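Long-range contacts in bilirubin-inducible fluorescent protein UnaG (Anguilla japonica, PDB 4I3B), which binds unconjugated bilirubin with high affinity inside a beta-barrel and, once loaded and excited, emits green fluorescence: residues His15-Tyr20 against Val121-Gly126; Thr40-Gln45 against Thr52-Asn57; Asp47-Thr52 against Lys68-Glu73. All blocks are in the same frame, centred on the assembly; numbering follows the deposited sequence. Where two conformers were deposited one is given.

Contact 1: His15-Tyr20 against Val121-Gly126. With BLR (3-[5-[(Z)-(4-ethenyl-3-methyl-5-oxidanylidene-pyrrol-2-ylidene)methyl]-2-[[5-[(Z)-(3-ethenyl-4-methyl-5-oxidanylidene-pyrrol-2-ylidene)methyl]-3-(3-hydroxy-3-oxopropyl)-4-methyl-1H-pyrrol-2-yl]methyl]-4-methyl-1H-pyrrol-3-yl]propanoic acid), chain G.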
loop_
_atom_site.group_PDB
_atom_site.type_symbol
_atom_site.label_atom_id
_atom_site.label_comp_id
_atom_site.label_asym_id
_atom_site.label_seq_id
_atom_site.Cartn_x
_atom_site.Cartn_y
_atom_site.Cartn_z
ATOM N N HIS A 15 -7.016 -3.256 10.444
ATOM C CA HIS A 15 -7.614 -4.504 10.911
ATOM C C HIS A 15 -7.114 -5.658 10.069
ATOM O O HIS A 15 -7.144 -5.613 8.829
ATOM C CB HIS A 15 -9.144 -4.447 10.846
ATOM C CG HIS A 15 -9.801 -5.692 11.344
ATOM N ND1 HIS A 15 -9.689 -6.108 12.650
ATOM C CD2 HIS A 15 -10.511 -6.658 10.707
ATOM C CE1 HIS A 15 -10.341 -7.242 12.814
ATOM N NE2 HIS A 15 -10.852 -7.599 11.649
ATOM N N ASN A 16 -6.691 -6.704 10.776
ATOM C CA ASN A 16 -6.252 -7.958 10.220
ATOM C C ASN A 16 -4.961 -7.840 9.394
ATOM O O ASN A 16 -4.662 -8.703 8.566
ATOM C CB ASN A 16 -7.356 -8.635 9.381
ATOM C CG ASN A 16 -7.277 -10.172 9.443
ATOM O OD1 ASN A 16 -7.105 -10.771 10.505
ATOM N ND2 ASN A 16 -7.383 -10.801 8.286
ATOM N N PHE A 17 -4.178 -6.796 9.642
ATOM C CA PHE A 17 -3.034 -6.501 8.786
ATOM C C PHE A 17 -1.893 -7.509 8.981
ATOM O O PHE A 17 -1.320 -8.002 8.009
ATOM C CB PHE A 17 -2.573 -5.059 8.998
ATOM C CG PHE A 17 -1.474 -4.612 8.041
ATOM C CD1 PHE A 17 -1.542 -4.848 6.675
ATOM C CD2 PHE A 17 -0.364 -3.938 8.540
ATOM C CE1 PHE A 17 -0.534 -4.416 5.842
ATOM C CE2 PHE A 17 0.634 -3.497 7.690
ATOM C CZ PHE A 17 0.555 -3.761 6.348
ATOM N N GLY A 18 -1.585 -7.853 10.231
ATOM C CA GLY A 18 -0.572 -8.860 10.451
ATOM C C GLY A 18 -0.901 -10.181 9.811
ATOM O O GLY A 18 -0.009 -10.861 9.307
ATOM N N GLU A 19 -2.175 -10.558 9.856
ATOM C CA GLU A 19 -2.621 -11.810 9.227
ATOM C C GLU A 19 -2.433 -11.754 7.703
ATOM O O GLU A 19 -1.973 -12.720 7.078
ATOM C CB GLU A 19 -4.084 -12.073 9.593
ATOM C CG GLU A 19 -4.282 -12.408 11.068
ATOM C CD GLU A 19 -4.417 -11.211 12.048
ATOM O OE1 GLU A 19 -4.175 -10.030 11.714
ATOM O OE2 GLU A 19 -4.815 -11.472 13.210
ATOM N N TYR A 20 -2.711 -10.595 7.099
ATOM C CA TYR A 20 -2.453 -10.385 5.678
ATOM C C TYR A 20 -0.960 -10.517 5.399
ATOM O O TYR A 20 -0.544 -11.183 4.439
ATOM C CB TYR A 20 -2.981 -9.010 5.235
ATOM C CG TYR A 20 -2.502 -8.674 3.853
ATOM C CD1 TYR A 20 -3.159 -9.159 2.738
ATOM C CD2 TYR A 20 -1.347 -7.911 3.650
ATOM C CE1 TYR A 20 -2.690 -8.878 1.473
ATOM C CE2 TYR A 20 -0.875 -7.637 2.385
ATOM C CZ TYR A 20 -1.536 -8.108 1.307
ATOM O OH TYR A 20 -1.036 -7.823 0.053
ATOM N N VAL A 121 -7.702 1.451 2.218
ATOM C CA VAL A 121 -7.075 0.376 1.439
ATOM C C VAL A 121 -7.636 -0.968 1.904
ATOM O O VAL A 121 -7.598 -1.275 3.096
ATOM C CB VAL A 121 -5.526 0.441 1.497
ATOM C CG1 VAL A 121 -4.948 0.387 2.899
ATOM C CG2 VAL A 121 -4.925 -0.651 0.642
ATOM N N THR A 122 -8.086 -1.775 0.945
ATOM C CA THR A 122 -8.503 -3.134 1.193
ATOM C C THR A 122 -7.479 -4.057 0.540
ATOM O O THR A 122 -7.179 -3.911 -0.661
ATOM C CB THR A 122 -9.903 -3.402 0.607
ATOM O OG1 THR A 122 -10.850 -2.495 1.161
ATOM C CG2 THR A 122 -10.370 -4.798 0.911
ATOM N N LEU A 123 -6.939 -4.976 1.337
ATOM C CA LEU A 123 -5.854 -5.848 0.951
ATOM C C LEU A 123 -6.348 -7.266 0.903
ATOM O O LEU A 123 -6.925 -7.765 1.873
ATOM C CB LEU A 123 -4.706 -5.779 1.954
ATOM C CG LEU A 123 -4.137 -4.399 2.314
ATOM C CD1 LEU A 123 -4.967 -3.593 3.353
ATOM C CD2 LEU A 123 -2.728 -4.560 2.845
ATOM N N THR A 124 -6.109 -7.949 -0.204
ATOM C CA THR A 124 -6.582 -9.311 -0.372
ATOM C C THR A 124 -5.463 -10.248 -0.801
ATOM O O THR A 124 -4.783 -9.986 -1.798
ATOM C CB THR A 124 -7.707 -9.371 -1.415
ATOM O OG1 THR A 124 -8.765 -8.487 -1.038
ATOM C CG2 THR A 124 -8.267 -10.779 -1.523
ATOM N N MET A 125 -5.301 -11.341 -0.060
ATOM C CA MET A 125 -4.406 -12.418 -0.454
ATOM C C MET A 125 -5.186 -13.702 -0.283
ATOM O O MET A 125 -5.391 -14.173 0.830
ATOM C CB MET A 125 -3.149 -12.424 0.413
ATOM C CG MET A 125 -2.261 -13.617 0.151
ATOM S SD MET A 125 -1.727 -13.673 -1.582
ATOM C CE MET A 125 -0.749 -15.176 -1.554
ATOM N N GLY A 126 -5.648 -14.269 -1.395
ATOM C CA GLY A 126 -6.547 -15.418 -1.319
ATOM C C GLY A 126 -7.780 -15.096 -0.489
ATOM O O GLY A 126 -8.507 -14.159 -0.792
HETATM C CHA BLR G . 2.411 0.984 3.416
HETATM N NA BLR G . 1.848 1.815 1.095
HETATM C C1A BLR G . 2.743 1.274 1.963
HETATM C C2A BLR G . 3.898 0.942 1.274
HETATM C C3A BLR G . 3.673 1.286 -0.060
HETATM C C4A BLR G . 2.398 1.831 -0.143
HETATM C CMA BLR G . 4.634 1.125 -1.199
HETATM C CAA BLR G . 5.139 0.349 1.863
HETATM C CBA BLR G . 5.269 -1.099 1.602
HETATM C CGA BLR G . 6.516 -1.692 2.152
HETATM O O1A BLR G . 7.108 -1.173 3.143
HETATM O O2A BLR G . 6.971 -2.727 1.542
HETATM C CHB BLR G . 1.791 2.337 -1.385
HETATM N NB BLR G . -0.055 3.677 -0.474
HETATM C C1B BLR G . 0.712 3.169 -1.546
HETATM C C2B BLR G . 0.154 3.633 -2.752
HETATM C C3B BLR G . -0.856 4.395 -2.536
HETATM C C4B BLR G . -1.172 4.526 -1.055
HETATM C CMB BLR G . 0.728 3.268 -4.107
HETATM O OB BLR G . -1.988 5.101 -0.422
HETATM C CAB BLR G . -1.697 5.095 -3.539
HETATM C CBB BLR G . -2.771 5.885 -3.232
HETATM N NC BLR G . 5.188 -2.243 6.541
HETATM C C1C BLR G . 6.324 -2.545 7.532
HETATM C C2C BLR G . 6.578 -3.982 7.233
HETATM C C3C BLR G . 5.810 -4.423 6.296
HETATM C C4C BLR G . 4.949 -3.458 5.806
HETATM C CMC BLR G . 7.657 -4.707 7.963
HETATM O OC BLR G . 6.792 -1.779 8.328
HETATM C CAC BLR G . 5.826 -5.779 5.719
HETATM C CBC BLR G . 6.037 -6.894 6.460
HETATM C CHD BLR G . 4.017 -3.561 4.825
HETATM N ND BLR G . 3.355 -1.131 4.371
HETATM C C1D BLR G . 3.254 -2.463 4.212
HETATM C C2D BLR G . 2.175 -2.694 3.228
HETATM C C3D BLR G . 1.671 -1.477 2.848
HETATM C C4D BLR G . 2.427 -0.421 3.543
HETATM C CMD BLR G . 1.750 -4.060 2.801
HETATM C CAD BLR G . 0.576 -1.270 1.837
HETATM C CBD BLR G . -0.746 -1.014 2.531
HETATM C CGD BLR G . -0.876 0.415 2.918
HETATM O O1D BLR G . -1.045 0.703 4.116
HETATM O O2D BLR G . -0.860 1.330 2.061
#

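Contact 2: Thr40-Gln45 against Thr52-Asn57. With BLR (3-[5-[(Z)-(4-ethenyl-3-methyl-5-oxidanylidene-pyrrol-2-ylidene)methyl]-2-[[5-[(Z)-(3-ethenyl-4-methyl-5-oxidanylidene-pyrrol-2-ylidene)methyl]-3-(3-hydroxy-3-oxopropyl)-4-methyl-1H-pyrrol-2-yl]methyl]-4-methyl-1H-pyrrol-3-yl]propanoic acid), chain G.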
loop_
_atom_site.group_PDB
_atom_site.type_symbol
_atom_site.label_atom_id
_atom_site.label_comp_id
_atom_site.label_asym_id
_atom_site.label_seq_id
_atom_site.Cartn_x
_atom_site.Cartn_y
_atom_site.Cartn_z
ATOM N N THR A 40 3.099 6.905 7.666
ATOM C CA THR A 40 2.791 8.178 7.031
ATOM C C THR A 40 3.118 7.997 5.553
ATOM O O THR A 40 4.154 7.382 5.213
ATOM C CB THR A 40 3.653 9.307 7.606
ATOM O OG1 THR A 40 3.496 9.329 9.024
ATOM C CG2 THR A 40 3.233 10.643 7.051
ATOM N N LEU A 41 2.264 8.532 4.684
ATOM C CA LEU A 41 2.466 8.507 3.239
ATOM C C LEU A 41 2.580 9.914 2.707
ATOM O O LEU A 41 1.851 10.807 3.157
ATOM C CB LEU A 41 1.267 7.881 2.549
ATOM C CG LEU A 41 0.684 6.610 3.134
ATOM C CD1 LEU A 41 -0.575 6.213 2.403
ATOM C CD2 LEU A 41 1.680 5.484 3.152
ATOM N N TYR A 42 3.430 10.090 1.693
ATOM C CA TYR A 42 3.557 11.353 0.975
ATOM C C TYR A 42 3.395 10.988 -0.475
ATOM O O TYR A 42 4.277 10.346 -1.063
ATOM C CB TYR A 42 4.931 11.990 1.204
ATOM C CG TYR A 42 5.289 12.149 2.656
ATOM C CD1 TYR A 42 4.985 13.320 3.337
ATOM C CD2 TYR A 42 5.907 11.118 3.360
ATOM C CE1 TYR A 42 5.316 13.488 4.678
ATOM C CE2 TYR A 42 6.208 11.255 4.705
ATOM C CZ TYR A 42 5.920 12.438 5.363
ATOM O OH TYR A 42 6.240 12.552 6.695
ATOM N N ILE A 43 2.259 11.377 -1.032
ATOM C CA ILE A 43 1.898 11.008 -2.385
ATOM C C ILE A 43 2.043 12.196 -3.320
ATOM O O ILE A 43 1.560 13.284 -3.033
ATOM C CB ILE A 43 0.459 10.498 -2.393
ATOM C CG1 ILE A 43 0.368 9.311 -1.453
ATOM C CG2 ILE A 43 0.022 10.106 -3.811
ATOM C CD1 ILE A 43 -0.974 8.573 -1.470
ATOM N N SER A 44 2.701 12.005 -4.450
ATOM C CA SER A 44 2.824 13.076 -5.421
ATOM C C SER A 44 2.511 12.485 -6.808
ATOM O O SER A 44 2.482 11.265 -6.985
ATOM C CB SER A 44 4.225 13.714 -5.322
ATOM O OG SER A 44 5.228 12.728 -5.516
ATOM N N GLN A 45 2.159 13.340 -7.751
ATOM C CA GLN A 45 1.784 12.844 -9.071
ATOM C C GLN A 45 2.240 13.781 -10.149
ATOM O O GLN A 45 2.543 14.960 -9.902
ATOM C CB GLN A 45 0.264 12.632 -9.166
ATOM C CG GLN A 45 -0.562 13.904 -9.337
ATOM C CD GLN A 45 -0.790 14.265 -10.797
ATOM O OE1 GLN A 45 -0.774 13.398 -11.675
ATOM N NE2 GLN A 45 -1.003 15.549 -11.064
ATOM N N THR A 52 4.398 9.031 -7.310
ATOM C CA THR A 52 5.457 8.635 -6.394
ATOM C C THR A 52 4.853 8.582 -5.012
ATOM O O THR A 52 4.124 9.493 -4.623
ATOM C CB THR A 52 6.581 9.655 -6.401
ATOM O OG1 THR A 52 7.180 9.671 -7.698
ATOM C CG2 THR A 52 7.633 9.319 -5.387
ATOM N N VAL A 53 5.111 7.507 -4.284
ATOM C CA VAL A 53 4.633 7.397 -2.909
ATOM C C VAL A 53 5.855 7.150 -2.026
ATOM O O VAL A 53 6.595 6.176 -2.236
ATOM C CB VAL A 53 3.594 6.274 -2.711
ATOM C CG1 VAL A 53 3.108 6.261 -1.237
ATOM C CG2 VAL A 53 2.412 6.497 -3.624
ATOM N N LYS A 54 6.087 8.061 -1.079
ATOM C CA LYS A 54 7.125 7.876 -0.086
ATOM C C LYS A 54 6.443 7.445 1.215
ATOM O O LYS A 54 5.436 8.031 1.610
ATOM C CB LYS A 54 7.887 9.165 0.156
ATOM C CG LYS A 54 8.972 9.018 1.204
ATOM C CD LYS A 54 9.746 10.313 1.472
ATOM C CE LYS A 54 10.497 10.252 2.810
ATOM N NZ LYS A 54 11.238 11.551 3.059
ATOM N N ILE A 55 6.987 6.424 1.863
ATOM C CA ILE A 55 6.362 5.837 3.038
ATOM C C ILE A 55 7.354 5.823 4.191
ATOM O O ILE A 55 8.470 5.331 4.051
ATOM C CB ILE A 55 5.894 4.382 2.744
ATOM C CG1 ILE A 55 4.964 4.337 1.522
ATOM C CG2 ILE A 55 5.200 3.769 3.975
ATOM C CD1 ILE A 55 5.627 4.009 0.217
ATOM N N GLU A 56 6.931 6.331 5.341
ATOM C CA GLU A 56 7.663 6.107 6.570
ATOM C C GLU A 56 6.804 5.128 7.360
ATOM O O GLU A 56 5.778 5.516 7.943
ATOM C CB GLU A 56 7.842 7.422 7.322
ATOM C CG GLU A 56 8.682 8.426 6.545
ATOM C CD GLU A 56 8.614 9.844 7.107
ATOM O OE1 GLU A 56 7.602 10.206 7.744
ATOM O OE2 GLU A 56 9.559 10.598 6.853
ATOM N N ASN A 57 7.172 3.842 7.365
ATOM C CA ASN A 57 6.329 2.865 8.076
ATOM C C ASN A 57 6.303 3.137 9.569
ATOM O O ASN A 57 5.304 2.872 10.219
ATOM C CB ASN A 57 6.784 1.440 7.788
ATOM C CG ASN A 57 6.345 0.946 6.401
ATOM O OD1 ASN A 57 5.154 0.744 6.158
ATOM N ND2 ASN A 57 7.309 0.701 5.524
HETATM C CHA BLR G . 2.411 0.984 3.416
HETATM N NA BLR G . 1.848 1.815 1.095
HETATM C C1A BLR G . 2.743 1.274 1.963
HETATM C C2A BLR G . 3.898 0.942 1.274
HETATM C C3A BLR G . 3.673 1.286 -0.060
HETATM C C4A BLR G . 2.398 1.831 -0.143
HETATM C CMA BLR G . 4.634 1.125 -1.199
HETATM C CAA BLR G . 5.139 0.349 1.863
HETATM C CBA BLR G . 5.269 -1.099 1.602
HETATM C CGA BLR G . 6.516 -1.692 2.152
HETATM O O1A BLR G . 7.108 -1.173 3.143
HETATM O O2A BLR G . 6.971 -2.727 1.542
HETATM C CHB BLR G . 1.791 2.337 -1.385
HETATM N NB BLR G . -0.055 3.677 -0.474
HETATM C C1B BLR G . 0.712 3.169 -1.546
HETATM C C2B BLR G . 0.154 3.633 -2.752
HETATM C C3B BLR G . -0.856 4.395 -2.536
HETATM C C4B BLR G . -1.172 4.526 -1.055
HETATM C CMB BLR G . 0.728 3.268 -4.107
HETATM O OB BLR G . -1.988 5.101 -0.422
HETATM C CAB BLR G . -1.697 5.095 -3.539
HETATM C CBB BLR G . -2.771 5.885 -3.232
HETATM N NC BLR G . 5.188 -2.243 6.541
HETATM C C1C BLR G . 6.324 -2.545 7.532
HETATM C C2C BLR G . 6.578 -3.982 7.233
HETATM C C3C BLR G . 5.810 -4.423 6.296
HETATM C C4C BLR G . 4.949 -3.458 5.806
HETATM C CMC BLR G . 7.657 -4.707 7.963
HETATM O OC BLR G . 6.792 -1.779 8.328
HETATM C CAC BLR G . 5.826 -5.779 5.719
HETATM C CBC BLR G . 6.037 -6.894 6.460
HETATM C CHD BLR G . 4.017 -3.561 4.825
HETATM N ND BLR G . 3.355 -1.131 4.371
HETATM C C1D BLR G . 3.254 -2.463 4.212
HETATM C C2D BLR G . 2.175 -2.694 3.228
HETATM C C3D BLR G . 1.671 -1.477 2.848
HETATM C C4D BLR G . 2.427 -0.421 3.543
HETATM C CMD BLR G . 1.750 -4.060 2.801
HETATM C CAD BLR G . 0.576 -1.270 1.837
HETATM C CBD BLR G . -0.746 -1.014 2.531
HETATM C CGD BLR G . -0.876 0.415 2.918
HETATM O O1D BLR G . -1.045 0.703 4.116
HETATM O O2D BLR G . -0.860 1.330 2.061
HETATM O O HOH W 1 5.308 7.235 10.161
#

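Contact 3: Asp47-Thr52 against Lys68-Glu73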
loop_
_atom_site.group_PDB
_atom_site.type_symbol
_atom_site.label_atom_id
_atom_site.label_comp_id
_atom_site.label_asym_id
_atom_site.label_seq_id
_atom_site.Cartn_x
_atom_site.Cartn_y
_atom_site.Cartn_z
ATOM N N ASP A 47 1.059 14.469 -14.301
ATOM C CA ASP A 47 0.333 14.219 -15.552
ATOM C C ASP A 47 -0.936 13.376 -15.440
ATOM O O ASP A 47 -1.544 13.023 -16.451
ATOM C CB ASP A 47 1.285 13.573 -16.561
ATOM C CG ASP A 47 2.376 14.521 -16.998
ATOM O OD1 ASP A 47 2.041 15.699 -17.289
ATOM O OD2 ASP A 47 3.558 14.104 -17.035
ATOM N N GLY A 48 -1.337 13.054 -14.220
ATOM C CA GLY A 48 -2.543 12.281 -14.000
ATOM C C GLY A 48 -2.326 10.799 -14.238
ATOM O O GLY A 48 -3.263 10.007 -14.097
ATOM N N ASP A 49 -1.104 10.402 -14.591
ATOM C CA ASP A 49 -0.814 8.981 -14.795
ATOM C C ASP A 49 0.523 8.520 -14.228
ATOM O O ASP A 49 0.895 7.376 -14.428
ATOM C CB ASP A 49 -0.883 8.623 -16.279
ATOM C CG ASP A 49 0.284 9.174 -17.064
ATOM O OD1 ASP A 49 1.009 10.044 -16.528
ATOM O OD2 ASP A 49 0.469 8.750 -18.225
ATOM N N LYS A 50 1.253 9.395 -13.535
ATOM C CA LYS A 50 2.492 8.988 -12.858
ATOM C C LYS A 50 2.405 9.368 -11.398
ATOM O O LYS A 50 1.923 10.453 -11.066
ATOM C CB LYS A 50 3.715 9.647 -13.494
ATOM C CG LYS A 50 4.104 9.023 -14.849
ATOM C CD LYS A 50 5.203 9.833 -15.555
ATOM C CE LYS A 50 4.650 11.095 -16.228
ATOM N NZ LYS A 50 3.574 10.801 -17.251
ATOM N N MET A 51 2.852 8.476 -10.518
ATOM C CA MET A 51 2.820 8.737 -9.078
ATOM C C MET A 51 4.106 8.341 -8.405
ATOM O O MET A 51 4.806 7.428 -8.835
ATOM C CB MET A 51 1.657 7.965 -8.415
ATOM C CG MET A 51 0.307 8.323 -9.004
ATOM S SD MET A 51 -1.085 7.445 -8.257
ATOM C CE MET A 51 -1.069 8.059 -6.580
ATOM N N THR A 52 4.398 9.031 -7.310
ATOM C CA THR A 52 5.457 8.635 -6.394
ATOM C C THR A 52 4.853 8.582 -5.012
ATOM O O THR A 52 4.124 9.493 -4.623
ATOM C CB THR A 52 6.581 9.655 -6.401
ATOM O OG1 THR A 52 7.180 9.671 -7.698
ATOM C CG2 THR A 52 7.633 9.319 -5.387
ATOM N N LYS A 68 7.641 4.340 -7.304
ATOM C CA LYS A 68 7.396 5.267 -8.399
ATOM C C LYS A 68 6.864 4.457 -9.565
ATOM O O LYS A 68 7.474 3.455 -9.936
ATOM C CB LYS A 68 8.704 5.937 -8.850
ATOM C CG LYS A 68 9.363 6.858 -7.855
ATOM C CD LYS A 68 10.509 7.631 -8.513
ATOM C CE LYS A 68 10.933 8.824 -7.669
ATOM N NZ LYS A 68 12.068 9.586 -8.272
ATOM N N PHE A 69 5.769 4.890 -10.169
ATOM C CA PHE A 69 5.188 4.136 -11.267
ATOM C C PHE A 69 4.364 4.995 -12.206
ATOM O O PHE A 69 3.938 6.104 -11.860
ATOM C CB PHE A 69 4.307 2.996 -10.726
ATOM C CG PHE A 69 3.235 3.467 -9.766
ATOM C CD1 PHE A 69 2.004 3.918 -10.248
ATOM C CD2 PHE A 69 3.450 3.448 -8.392
ATOM C CE1 PHE A 69 0.992 4.352 -9.362
ATOM C CE2 PHE A 69 2.456 3.883 -7.519
ATOM C CZ PHE A 69 1.234 4.336 -8.009
ATOM N N LYS A 70 4.150 4.451 -13.393
ATOM C CA LYS A 70 3.230 4.992 -14.365
ATOM C C LYS A 70 2.030 4.043 -14.452
ATOM O O LYS A 70 2.198 2.827 -14.532
ATOM C CB LYS A 70 3.956 5.114 -15.710
ATOM C CG LYS A 70 3.075 5.555 -16.865
ATOM C CD LYS A 70 3.912 5.929 -18.079
ATOM C CE LYS A 70 3.078 5.904 -19.348
ATOM N NZ LYS A 70 1.956 6.890 -19.333
ATOM N N LEU A 71 0.814 4.578 -14.444
ATOM C CA LEU A 71 -0.367 3.727 -14.529
ATOM C C LEU A 71 -0.253 2.799 -15.721
ATOM O O LEU A 71 0.092 3.230 -16.833
ATOM C CB LEU A 71 -1.644 4.558 -14.662
ATOM C CG LEU A 71 -1.941 5.467 -13.470
ATOM C CD1 LEU A 71 -3.172 6.318 -13.729
ATOM C CD2 LEU A 71 -2.130 4.640 -12.218
ATOM N N GLY A 72 -0.561 1.532 -15.504
ATOM C CA GLY A 72 -0.571 0.549 -16.559
ATOM C C GLY A 72 0.772 -0.070 -16.885
ATOM O O GLY A 72 0.832 -0.979 -17.698
ATOM N N GLU A 73 1.847 0.435 -16.293
ATOM C CA GLU A 73 3.190 -0.037 -16.606
ATOM C C GLU A 73 3.744 -0.876 -15.464
ATOM O O GLU A 73 3.902 -0.397 -14.346
ATOM C CB GLU A 73 4.133 1.142 -16.901
ATOM C CG GLU A 73 5.582 0.730 -17.261
ATOM C CD GLU A 73 6.544 1.907 -17.338
ATOM O OE1 GLU A 73 7.061 2.172 -18.447
ATOM O OE2 GLU A 73 6.814 2.541 -16.290
#

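Contact 1: His15-Tyr20 against Val121-Gly126
Tyr20 lays its ring flat on Leu123. Leu123 CB sits over the ring face, 3.8 Å from the centroid of the Tyr20 ring and 14° off the ring normal. This is a CH-pi contact. The two side chains cross at about a right angle, and Leu123 CD2 also lies over the face, 3.6 Å from Tyr20 CE2. The strand backbone meets the ring at its edge: Thr124 C lies 3.8 Å from Tyr20 CE1. Met125 meets the ring obliquely through Met125 CB, 3.7 Å from Tyr20 CE1, and its sulfur end turns away from the helix.

With CG anti to the backbone nitrogen (chi1 170°), the Tyr20 ring leaves the helix toward the strand. Its hydroxyl is satisfied by a hydrogen bond with Thr108 OG1.

Phe17 touches the same leucine differently. Leu123 CD2 comes to the edge of its ring, 3.7 Å from Phe17 CE1. One methyl group thus serves both aromatic rings. Phe17 then turns its outer end to bilirubin, with Phe17 CZ 3.7 Å from BLR C2D, and it makes a cation-pi contact with Arg132. The interface between helix and strand is apolar, and the Phe17 ring extends this apolar surface to bilirubin, which it meets with its edge.

Helix 17-23 follows directly on strand 7-15. It packs here on strand 118-125, which runs between strands 128-135 and 106-115. Tyr20 touches Ala130 of the first, and Leu123 touches Tyr110 of the second.

Contact 2: Thr40-Gln45 against Thr52-Asn57
Tyr42 and Glu56 both set CG anti to the carbonyl carbon (chi1 -53° and -63°), and the extended glutamate chain then reaches the tyrosine hydroxyl. Tyr42 OH donates to Glu56 OE1 at 2.9 Å. The carboxylate oxygen lies at the ring edge, while the hydroxyl meets it from above the carboxylate plane. The ring and carboxylate planes stand 85° apart. This bond joins residues two apart in register.

The strands are antiparallel, bound by paired backbone hydrogen bonds at Thr40-Glu56, Tyr42-Lys54 and Ser44-Thr52. A water extends the first pair: it accepts from Thr40 OG1 and donates to Glu56 O.

Leu41, Ile43, Val53 and Ile55 form the opposite face. Leu41 lies alongside Ile55, pointing the same way, with Leu41 CD2 3.8 Å from Ile55 CG1. Ile43 and Val53 pair likewise. All four touch bilirubin; Ile55 CD1 comes within 3.4 Å of BLR CMA.

Asn57, just past the strand, supplies the polar grip. Asn57 OD1 accepts from BLR ND at 3.2 Å and, more weakly, from BLR NC. Asn57 ND2 donates to BLR O1A at 3.0 Å and also bonds Leu63 O, which restrains the amide.

The arrangement is a beta hairpin of the fatty-acid binding protein barrel, with an apolar inner face lining the bilirubin pocket.

Contact 3: Asp47-Thr52 against Lys68-Glu73
Strands 50-52 and 68-70 run antiparallel, their axes 4.9 Å apart and 169° between their directions. Met51 and Phe69 are a hydrogen-bonded pair: Met51 N donates to Phe69 O and Phe69 N to Met51 O. Lys50-Lys70 and Thr52-Lys68 are non-hydrogen-bonded pairs on either side of it. One further bond, from Leu71 N to Asp49 O at 2.8 Å, prolongs the ladder past the strand ends. On their other side, Asp49 and Lys50 form a classic beta bulge against strand 40-46. Segment 68-73 leaves through a type II turn from Lys70 to Glu73.

Met51 and Phe69 point the same way, side by side. Met51 CB lies 3.7 Å from Phe69 CZ. The sulfur makes an oblique Met-aromatic contact, with Met51 SD 4.9 Å from the centroid of the Phe69 ring. Phe69 holds CG between its backbone nitrogen and carbonyl carbon (chi1 55°), which brings the ring toward the neighbouring strand, with Met51 O over one face, toward the rim. Phe69 also touches bilirubin and Val90.

The lysines lie on the opposite face. The aliphatic part of Lys68 runs alongside Thr52, with Lys68 CG 3.6 Å from Thr52 OG1. Lys70 was modelled in two positions. In the one given it bends only at its last torsion, and Lys70 NZ makes a short salt bridge to Asp49 OD2, 2.6 Å. Lys50 instead folds back: Lys50 NZ makes salt bridges to Asp49 OD1 at 2.8 Å, on the syn side, and, weakly, to Asp47 OD2. The four residues form a salt-bridge network. Leu71 packs against Gly48 and Asp49.

In this conformer of Lys70, Asp49 divides its carboxylate between two lysines, one oxygen each. Its negative charge probably balances the two ammonium groups, which should favour its ionised form.

In the fold
From the N terminus, strand 7-15 leads into helix 17-23, which packs against strand 118-125 far along the chain. Contact 1 therefore closes a loop of about a hundred residues, and both other contacts lie within it. Contact 2 joins strands 40-46 and 50-56 across a short turn. Contact 3 joins strand 50-56 to strand 64-70. Contacts 2 and 3 cross along the chain, share Thr52 and touch through Ile43 and Met51. Together they bind three successive strands of the barrel wall. Contact 1 lies on the other side of the chain's centre, about 20 Å from contact 2 between centres, and bilirubin touches residues of all three contacts.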